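Long-range contacts in alpha-galactosidase (Lactobacillus brevis, PDB 3MI6), which probably hydrolyses terminal, non-reducing alpha-D-galactose residues from alpha-D-galactosides, as a glycoside hydrolase of family 36: residues Asn190-Gln195 with Arg208-Pro213; Asp660-Ile665 with Gly686-Gln691. All blocks are in the same frame, centred on the assembly; numbering follows the deposited sequence.

Contact 1: Asn190-Gln195 with Arg208-Pro213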
# COMPACT_ATOMS: atom_id res chain seq x y z
N ASN D 190 -16.02 2.96 4.34
CA ASN D 190 -14.66 3.47 4.19
C ASN D 190 -14.00 3.63 5.56
O ASN D 190 -13.63 4.75 5.95
CB ASN D 190 -14.63 4.80 3.41
CG ASN D 190 -15.44 4.76 2.10
OD1 ASN D 190 -16.05 5.77 1.70
ND2 ASN D 190 -15.45 3.60 1.43
N TYR D 191 -13.84 2.54 6.30
CA TYR D 191 -13.09 2.59 7.57
C TYR D 191 -12.01 1.52 7.63
O TYR D 191 -12.04 0.55 6.87
CB TYR D 191 -14.02 2.42 8.79
CG TYR D 191 -15.06 3.50 8.96
CD1 TYR D 191 -14.78 4.66 9.66
CD2 TYR D 191 -16.34 3.35 8.44
CE1 TYR D 191 -15.72 5.64 9.82
CE2 TYR D 191 -17.29 4.33 8.61
CZ TYR D 191 -16.97 5.47 9.29
OH TYR D 191 -17.91 6.46 9.45
N ASP D 192 -11.04 1.70 8.53
CA ASP D 192 -10.09 0.64 8.85
C ASP D 192 -10.61 0.11 10.16
O ASP D 192 -11.03 0.91 11.01
CB ASP D 192 -8.66 1.16 9.12
CG ASP D 192 -7.95 1.66 7.87
OD1 ASP D 192 -8.33 1.28 6.74
OD2 ASP D 192 -6.98 2.43 8.02
N LEU D 193 -10.58 -1.21 10.32
CA LEU D 193 -10.87 -1.85 11.60
C LEU D 193 -9.57 -1.98 12.36
O LEU D 193 -8.60 -2.52 11.83
CB LEU D 193 -11.46 -3.25 11.39
CG LEU D 193 -11.45 -4.24 12.55
CD1 LEU D 193 -12.20 -3.68 13.72
CD2 LEU D 193 -12.05 -5.53 12.09
N ILE D 194 -9.56 -1.47 13.58
CA ILE D 194 -8.38 -1.52 14.42
C ILE D 194 -8.69 -2.42 15.61
O ILE D 194 -9.63 -2.17 16.37
CB ILE D 194 -8.01 -0.12 14.91
CG1 ILE D 194 -7.78 0.80 13.71
CG2 ILE D 194 -6.77 -0.15 15.79
CD1 ILE D 194 -7.52 2.26 14.07
N GLN D 195 -7.91 -3.48 15.77
CA GLN D 195 -8.17 -4.51 16.78
C GLN D 195 -6.92 -4.67 17.61
O GLN D 195 -5.90 -4.07 17.32
CB GLN D 195 -8.52 -5.84 16.13
CG GLN D 195 -7.45 -6.27 15.15
CD GLN D 195 -7.85 -7.47 14.35
OE1 GLN D 195 -8.57 -7.36 13.36
NE2 GLN D 195 -7.36 -8.63 14.76
N ARG D 208 -4.36 -3.09 11.93
CA ARG D 208 -5.15 -2.05 11.29
C ARG D 208 -5.43 -2.45 9.85
O ARG D 208 -4.51 -2.52 9.04
CB ARG D 208 -4.44 -0.70 11.39
CG ARG D 208 -5.10 0.41 10.55
CD ARG D 208 -4.72 1.83 10.97
NE ARG D 208 -5.59 2.81 10.31
CZ ARG D 208 -5.67 4.09 10.65
NH1 ARG D 208 -4.96 4.60 11.63
NH2 ARG D 208 -6.50 4.87 10.00
N HIS D 209 -6.68 -2.77 9.54
CA HIS D 209 -7.06 -3.27 8.22
C HIS D 209 -8.33 -2.58 7.67
O HIS D 209 -9.27 -2.27 8.41
CB HIS D 209 -7.22 -4.81 8.23
CG HIS D 209 -5.93 -5.55 8.44
ND1 HIS D 209 -5.41 -5.79 9.69
CD2 HIS D 209 -5.05 -6.05 7.56
CE1 HIS D 209 -4.26 -6.43 9.57
NE2 HIS D 209 -4.02 -6.60 8.28
N PRO D 210 -8.34 -2.33 6.37
CA PRO D 210 -9.53 -1.75 5.74
C PRO D 210 -10.68 -2.76 5.78
O PRO D 210 -10.40 -3.95 5.63
CB PRO D 210 -9.09 -1.54 4.28
CG PRO D 210 -7.62 -1.63 4.28
CD PRO D 210 -7.27 -2.57 5.40
N LEU D 211 -11.91 -2.31 5.98
CA LEU D 211 -13.07 -3.19 5.92
C LEU D 211 -13.16 -3.80 4.53
O LEU D 211 -12.59 -3.25 3.58
CB LEU D 211 -14.34 -2.41 6.22
CG LEU D 211 -14.93 -2.40 7.63
CD1 LEU D 211 -14.01 -3.02 8.67
CD2 LEU D 211 -15.30 -0.99 8.02
N ARG D 212 -13.84 -4.93 4.43
CA ARG D 212 -14.15 -5.53 3.13
C ARG D 212 -15.55 -6.16 3.15
O ARG D 212 -16.17 -6.29 4.20
CB ARG D 212 -13.09 -6.56 2.73
CG ARG D 212 -12.54 -7.41 3.88
CD ARG D 212 -12.28 -8.88 3.46
NE ARG D 212 -12.71 -9.74 4.54
CZ ARG D 212 -13.83 -10.44 4.50
NH1 ARG D 212 -14.56 -10.40 3.41
NH2 ARG D 212 -14.21 -11.19 5.52
N PRO D 213 -16.06 -6.56 1.98
CA PRO D 213 -17.41 -7.12 2.01
C PRO D 213 -17.45 -8.37 2.84
O PRO D 213 -16.57 -9.19 2.69
CB PRO D 213 -17.66 -7.45 0.54
CG PRO D 213 -16.85 -6.41 -0.19
CD PRO D 213 -15.59 -6.32 0.61
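The guanidinium of Arg208 carries Ile194 CD1 on one face, 4.0 Å above its plane and displaced toward the rim, while Asp192 OD2 meets its edge. There Arg208 NE donates to OD2 over 2.7 Å at 161°, in the guanidinium plane and to the anti lone pair of the carboxylate; Arg208 NH2 adds a weak bond to the same oxygen. OD2 alone is engaged, and with the planes 76° apart the two groups do not pair side-on through both oxygens. Arg208 reaches it because CG lies opposite the backbone N (chi1 170°) and the chain runs extended to NE. Leu211 CD2 sits near the edge of the Tyr191 ring and touches Tyr191 CB at 3.7 Å; Leu211 CD1 lies as close to Leu193 CB. Along the backbones, Leu193 and His209 form the antiparallel hydrogen-bonded pair, with His209 N to Leu193 O at 3.0 Å. Nearby, Gln195 NE2 donates to Pro213 O of the second subunit, and the reverse bond also forms. Replacing Arg208 with an alanine would probably leave the Asp192 carboxylate without its charged mate and take one neighbour from Ile194 CD1. In this beta hairpin, Asp192's charge is thus probably balanced through one oxygen, on the face shared with Ile194.

Contact 2: Asp660-Ile665 with Gly686-Gln691; sequences DQKQAI and GLRPNQ
Polar contact centres on Gln661 and Arg688, whose side chains cross at about a right angle. Arg688 NE donates to Gln661 OE1 over 3.1 Å with an N-H...O angle of 154°. The donor lies well above the amide's carbonyl plane, so the bond is not aimed at a lone pair; the amide and guanidinium planes are 76° apart. Gln661 CG lies opposite its carbonyl carbon (chi1 -69°), and the extended chain beyond it brings the amide alongside the loop: NE2 comes within 3.5 Å of Gly686 O, a contact rather than a bond.

Over one face of the Arg688 guanidinium lies the Asp660 carbonyl group; its oxygen is modelled too close for the exact spacing to be trusted. The aliphatic part of Arg688 packs on Gln661, with CG 3.7 Å from Gln661 CD. Of the charged groups, Lys662 NZ stays 5.2 Å from Arg688 NH1, a like-charge neighbour that the acidic Asp660 may partly offset.

The apolar contribution is small: Leu687 CD2 meets Ala664 CB at 4.1 Å, and Gln655 of strand 651-657 touches both side chains.

Local bonds shape each partner. Asp660 OD1 accepts from Lys662 N at 3.2 Å, an Asx turn, and also bonds Ser658 OG. Arg688-Gln691 make a type I beta turn, closed by Gln691 N to Arg688 O. Tyr693 OH bonds both Gln661 O and Arg688 N, tying the two backbones together.

The arrangement is that of a beta hairpin turn, linking antiparallel strands 651-657 and 663-670, against which the loop preceding strand 692-695 is laid in the C-terminal antiparallel sheet of this family 36 enzyme.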
# COMPACT_ATOMS: atom_id res chain seq x y z
N ASP D 660 -3.44 21.17 34.52
CA ASP D 660 -3.18 22.55 34.15
C ASP D 660 -2.11 22.69 33.08
O ASP D 660 -1.71 23.79 32.74
CB ASP D 660 -2.73 23.33 35.39
CG ASP D 660 -1.52 22.70 36.06
OD1 ASP D 660 -1.05 21.65 35.55
OD2 ASP D 660 -1.02 23.26 37.07
N GLN D 661 -1.62 21.57 32.55
CA GLN D 661 -0.63 21.58 31.48
C GLN D 661 0.70 22.26 31.86
O GLN D 661 1.44 22.70 30.99
CB GLN D 661 -1.22 22.23 30.24
CG GLN D 661 -2.30 21.38 29.61
CD GLN D 661 -3.20 22.15 28.67
OE1 GLN D 661 -4.09 22.88 29.13
NE2 GLN D 661 -2.98 22.00 27.35
N LYS D 662 0.99 22.33 33.15
CA LYS D 662 2.21 22.96 33.64
C LYS D 662 3.30 21.95 33.99
O LYS D 662 4.43 22.34 34.30
CB LYS D 662 1.92 23.82 34.88
CG LYS D 662 1.15 25.11 34.62
CD LYS D 662 0.70 25.70 35.95
CE LYS D 662 -0.20 26.93 35.80
NZ LYS D 662 -0.58 27.41 37.18
N GLN D 663 2.97 20.67 33.96
CA GLN D 663 3.99 19.65 34.13
C GLN D 663 3.78 18.55 33.11
O GLN D 663 2.64 18.31 32.68
CB GLN D 663 3.97 19.07 35.55
CG GLN D 663 4.45 20.03 36.64
CD GLN D 663 5.32 19.33 37.70
OE1 GLN D 663 6.55 19.47 37.69
NE2 GLN D 663 4.68 18.57 38.59
N ALA D 664 4.87 17.91 32.69
CA ALA D 664 4.77 16.78 31.78
C ALA D 664 6.00 15.91 31.86
O ALA D 664 7.09 16.39 32.15
CB ALA D 664 4.55 17.24 30.35
N ILE D 665 5.82 14.61 31.64
CA ILE D 665 6.94 13.72 31.41
C ILE D 665 6.79 12.97 30.10
O ILE D 665 5.80 12.28 29.88
CB ILE D 665 7.14 12.76 32.56
CG1 ILE D 665 7.69 13.52 33.77
CG2 ILE D 665 8.10 11.66 32.16
CD1 ILE D 665 7.84 12.69 35.02
N GLY D 686 0.40 18.02 23.71
CA GLY D 686 -0.39 18.30 24.89
C GLY D 686 -0.01 19.49 25.75
O GLY D 686 -0.46 19.59 26.88
N LEU D 687 0.81 20.39 25.24
CA LEU D 687 1.21 21.54 26.05
C LEU D 687 0.44 22.79 25.70
O LEU D 687 -0.23 22.86 24.68
CB LEU D 687 2.71 21.81 25.90
CG LEU D 687 3.67 20.70 26.32
CD1 LEU D 687 5.08 21.19 26.08
CD2 LEU D 687 3.47 20.30 27.78
N ARG D 688 0.57 23.79 26.56
CA ARG D 688 0.00 25.10 26.29
C ARG D 688 0.96 25.90 25.40
O ARG D 688 2.10 26.12 25.77
CB ARG D 688 -0.28 25.85 27.60
CG ARG D 688 -1.60 25.49 28.27
CD ARG D 688 -1.69 26.00 29.73
NE ARG D 688 -2.89 25.48 30.40
CZ ARG D 688 -3.25 25.78 31.65
NH1 ARG D 688 -2.51 26.60 32.39
NH2 ARG D 688 -4.36 25.23 32.17
N PRO D 689 0.48 26.34 24.24
CA PRO D 689 1.28 27.03 23.23
C PRO D 689 2.07 28.23 23.76
O PRO D 689 3.23 28.40 23.37
CB PRO D 689 0.25 27.52 22.22
CG PRO D 689 -0.90 26.60 22.39
CD PRO D 689 -0.93 26.21 23.83
N ASN D 690 1.48 29.05 24.61
CA ASN D 690 2.09 30.32 24.97
C ASN D 690 2.72 30.30 26.36
O ASN D 690 3.09 31.36 26.88
CB ASN D 690 1.06 31.47 24.93
CG ASN D 690 0.41 31.63 23.57
OD1 ASN D 690 1.08 31.66 22.54
ND2 ASN D 690 -0.92 31.76 23.57
N GLN D 691 2.79 29.12 26.96
CA GLN D 691 3.42 28.97 28.27
C GLN D 691 4.92 28.68 28.09
O GLN D 691 5.32 27.99 27.14
CB GLN D 691 2.75 27.85 29.07
CG GLN D 691 3.50 27.39 30.34
CD GLN D 691 3.40 28.36 31.52
OE1 GLN D 691 2.31 28.78 31.91
NE2 GLN D 691 4.55 28.70 32.11

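Overall arrangement
Contact 1 closes before contact 2 opens along the chain, and the two share no strand or sheet. Their centres are 35 Å apart, and their nearest atoms remain about 19 Å apart. Contact 1 belongs to the nine-stranded antiparallel sheet of the N-terminal region, where strand 205-210 is outermost within the chain. Contact 2 sets the turn between strands 651-657 and 663-670 of the six-stranded C-terminal sheet against the loop before strand 692-695. In sequence the eight-stranded parallel barrel intervenes, carrying the predicted nucleophile and proton donor. The contacts belong to the beta regions before and after it, and neither forms part of the presumed catalytic centre.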